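Local coordinates for protein TRAP dicarboxylate transporter, DctP subunit (Anaerococcus prevoti, PDB 4N91) that binds alpha- and beta-D-glucuronate and probably serves as the extracytoplasmic solute-binding component of a TRAP transporter, at residues Tyr113-Ser118 with Lys330-Tyr335. Residues are numbered along the deposited sequence; the frame is centred on the assembly and turned at random.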
loop_
_atom_site.group_PDB
_atom_site.type_symbol
_atom_site.label_atom_id
_atom_site.label_comp_id
_atom_site.label_asym_id
_atom_site.label_seq_id
_atom_site.Cartn_x
_atom_site.Cartn_y
_atom_site.Cartn_z
ATOM N N TYR A 113 10.917 0.594 -8.947
ATOM C CA TYR A 113 12.332 0.789 -8.683
ATOM C C TYR A 113 12.645 2.252 -8.448
ATOM O O TYR A 113 13.621 2.796 -8.968
ATOM C CB TYR A 113 13.152 0.197 -9.821
ATOM C CG TYR A 113 12.929 -1.283 -9.924
ATOM C CD1 TYR A 113 13.396 -2.134 -8.935
ATOM C CD2 TYR A 113 12.216 -1.836 -10.973
ATOM C CE1 TYR A 113 13.181 -3.495 -9.006
ATOM C CE2 TYR A 113 11.998 -3.186 -11.057
ATOM C CZ TYR A 113 12.472 -4.014 -10.064
ATOM O OH TYR A 113 12.237 -5.377 -10.129
ATOM N N LEU A 114 11.809 2.867 -7.626
ATOM C CA LEU A 114 11.919 4.280 -7.333
ATOM C C LEU A 114 12.869 4.496 -6.178
ATOM O O LEU A 114 13.719 5.391 -6.227
ATOM C CB LEU A 114 10.540 4.852 -7.001
ATOM C CG LEU A 114 10.526 6.286 -6.502
ATOM C CD1 LEU A 114 11.027 7.211 -7.606
ATOM C CD2 LEU A 114 9.119 6.649 -6.053
ATOM N N PHE A 115 12.756 3.675 -5.138
ATOM C CA PHE A 115 13.579 3.885 -3.947
ATOM C C PHE A 115 14.797 2.975 -3.884
ATOM O O PHE A 115 14.719 1.775 -4.177
ATOM C CB PHE A 115 12.736 3.673 -2.698
ATOM C CG PHE A 115 11.529 4.561 -2.633
ATOM C CD1 PHE A 115 11.682 5.926 -2.426
ATOM C CD2 PHE A 115 10.267 4.038 -2.758
ATOM C CE1 PHE A 115 10.571 6.751 -2.363
ATOM C CE2 PHE A 115 9.153 4.849 -2.689
ATOM C CZ PHE A 115 9.314 6.219 -2.492
ATOM N N ALA A 116 15.929 3.539 -3.492
ATOM C CA ALA A 116 17.167 2.764 -3.490
ATOM C C ALA A 116 17.193 1.767 -2.342
ATOM O O ALA A 116 17.861 0.732 -2.432
ATOM C CB ALA A 116 18.367 3.695 -3.406
ATOM N N SER A 117 16.484 2.082 -1.263
ATOM C CA SER A 117 16.573 1.301 -0.023
ATOM C C SER A 117 15.329 1.562 0.791
ATOM O O SER A 117 14.636 2.559 0.557
ATOM C CB SER A 117 17.798 1.722 0.798
ATOM O OG SER A 117 17.646 3.030 1.337
ATOM N N SER A 118 15.056 0.697 1.765
ATOM C CA SER A 118 13.903 0.916 2.628
ATOM C C SER A 118 14.138 2.167 3.464
ATOM O O SER A 118 13.198 2.910 3.764
ATOM C CB SER A 118 13.585 -0.326 3.491
ATOM O OG SER A 118 14.570 -0.551 4.477
ATOM N N LYS A 330 17.509 12.678 -3.936
ATOM C CA LYS A 330 18.453 13.122 -2.927
ATOM C C LYS A 330 18.461 12.128 -1.771
ATOM O O LYS A 330 19.512 11.796 -1.222
ATOM C CB LYS A 330 18.127 14.539 -2.445
ATOM C CG LYS A 330 18.490 15.616 -3.461
ATOM C CD LYS A 330 18.090 17.008 -2.993
ATOM C CE LYS A 330 18.836 17.419 -1.730
ATOM N NZ LYS A 330 18.597 18.854 -1.388
ATOM N N TYR A 331 17.287 11.640 -1.400
ATOM C CA TYR A 331 17.219 10.648 -0.347
ATOM C C TYR A 331 17.853 9.338 -0.796
ATOM O O TYR A 331 18.466 8.638 0.010
ATOM C CB TYR A 331 15.790 10.420 0.111
ATOM C CG TYR A 331 15.323 11.458 1.091
ATOM C CD1 TYR A 331 15.822 11.481 2.388
ATOM C CD2 TYR A 331 14.379 12.408 0.729
ATOM C CE1 TYR A 331 15.390 12.413 3.292
ATOM C CE2 TYR A 331 13.943 13.340 1.624
ATOM C CZ TYR A 331 14.454 13.338 2.909
ATOM O OH TYR A 331 14.022 14.280 3.806
ATOM N N ASN A 332 17.712 8.997 -2.075
ATOM C CA ASN A 332 18.339 7.773 -2.582
ATOM C C ASN A 332 19.852 7.875 -2.442
ATOM O O ASN A 332 20.528 6.895 -2.136
ATOM C CB ASN A 332 17.960 7.505 -4.041
ATOM C CG ASN A 332 16.576 6.892 -4.185
ATOM O OD1 ASN A 332 16.038 6.300 -3.248
ATOM N ND2 ASN A 332 15.984 7.041 -5.371
ATOM N N GLU A 333 20.373 9.074 -2.668
ATOM C CA GLU A 333 21.818 9.312 -2.555
ATOM C C GLU A 333 22.311 9.255 -1.109
ATOM O O GLU A 333 23.397 8.745 -0.828
ATOM C CB GLU A 333 22.162 10.673 -3.163
ATOM C CG GLU A 333 22.014 10.712 -4.671
ATOM C CD GLU A 333 21.827 12.123 -5.209
ATOM O OE1 GLU A 333 22.365 13.073 -4.595
ATOM O OE2 GLU A 333 21.140 12.279 -6.245
ATOM N N GLU A 334 21.511 9.793 -0.202
ATOM C CA GLU A 334 21.833 9.812 1.220
ATOM C C GLU A 334 21.699 8.422 1.851
ATOM O O GLU A 334 22.439 8.078 2.774
ATOM C CB GLU A 334 20.921 10.814 1.930
ATOM C CG GLU A 334 21.183 10.972 3.420
ATOM C CD GLU A 334 20.390 12.119 4.041
ATOM O OE1 GLU A 334 19.622 12.787 3.306
ATOM O OE2 GLU A 334 20.544 12.344 5.265
ATOM N N TYR A 335 20.758 7.619 1.359
ATOM C CA TYR A 335 20.531 6.278 1.909
ATOM C C TYR A 335 20.528 5.231 0.808
ATOM O O TYR A 335 19.481 4.683 0.456
ATOM C CB TYR A 335 19.205 6.233 2.664
ATOM C CG TYR A 335 19.118 7.244 3.777
ATOM C CD1 TYR A 335 19.697 6.996 5.015
ATOM C CD2 TYR A 335 18.478 8.459 3.586
ATOM C CE1 TYR A 335 19.626 7.927 6.032
ATOM C CE2 TYR A 335 18.399 9.389 4.594
ATOM C CZ TYR A 335 18.977 9.117 5.820
ATOM O OH TYR A 335 18.885 10.050 6.826
#
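The Asn332 amide points its end at the backbone of Leu114 to Ala116. Leu114 O lies near the amide plane at ND2, and Ala116 N stands above that plane at OD1. OD1 is also loosely beside the edge of the Phe115 ring. Leu114 CD2 sits over one face of that ring, toward its margin. The Tyr335 ring has CG of Glu334 on one face and stacks with His123. The Tyr335 and Tyr331 rings meet edge to edge, CE2 of Tyr335 near CD1 of Tyr331.

Asn332 ND2 donates to Leu114 O at 2.9 Å, in the carbonyl plane of Leu114. Ala116 N donates to Asn332 OD1 at 2.8 Å. This second bond is nearly straight at the hydrogen (161°), despite its approach from above.

The chain belongs to solute-binding protein family 7 and probably has the periplasmic-binding-protein fold. Here the contact joins the C-terminal end of helix 322-334 to the loop entering helix 118-125. The side chain of Phe115 is about 14 Å from the bound glucuronate.

CG of Asn332 is anti to its own carbonyl carbon (chi1 -79°), which brings the amide across to the loop. The two bonds fix the amide's rotation, and Gln329 OE1 takes a further bond from ND2. Replacing Asn332 by alanine is likely to leave Leu114 O and Ala116 N without these mates and to open a gap beside Ala116 CB.

Ser117 is the N-cap of helix 118-125, with its OG accepting from Ala120 N. Ser117 OG donates to Tyr335 O at 2.6 Å, from above the carbonyl plane of Tyr335, the first residue past helix 322-334.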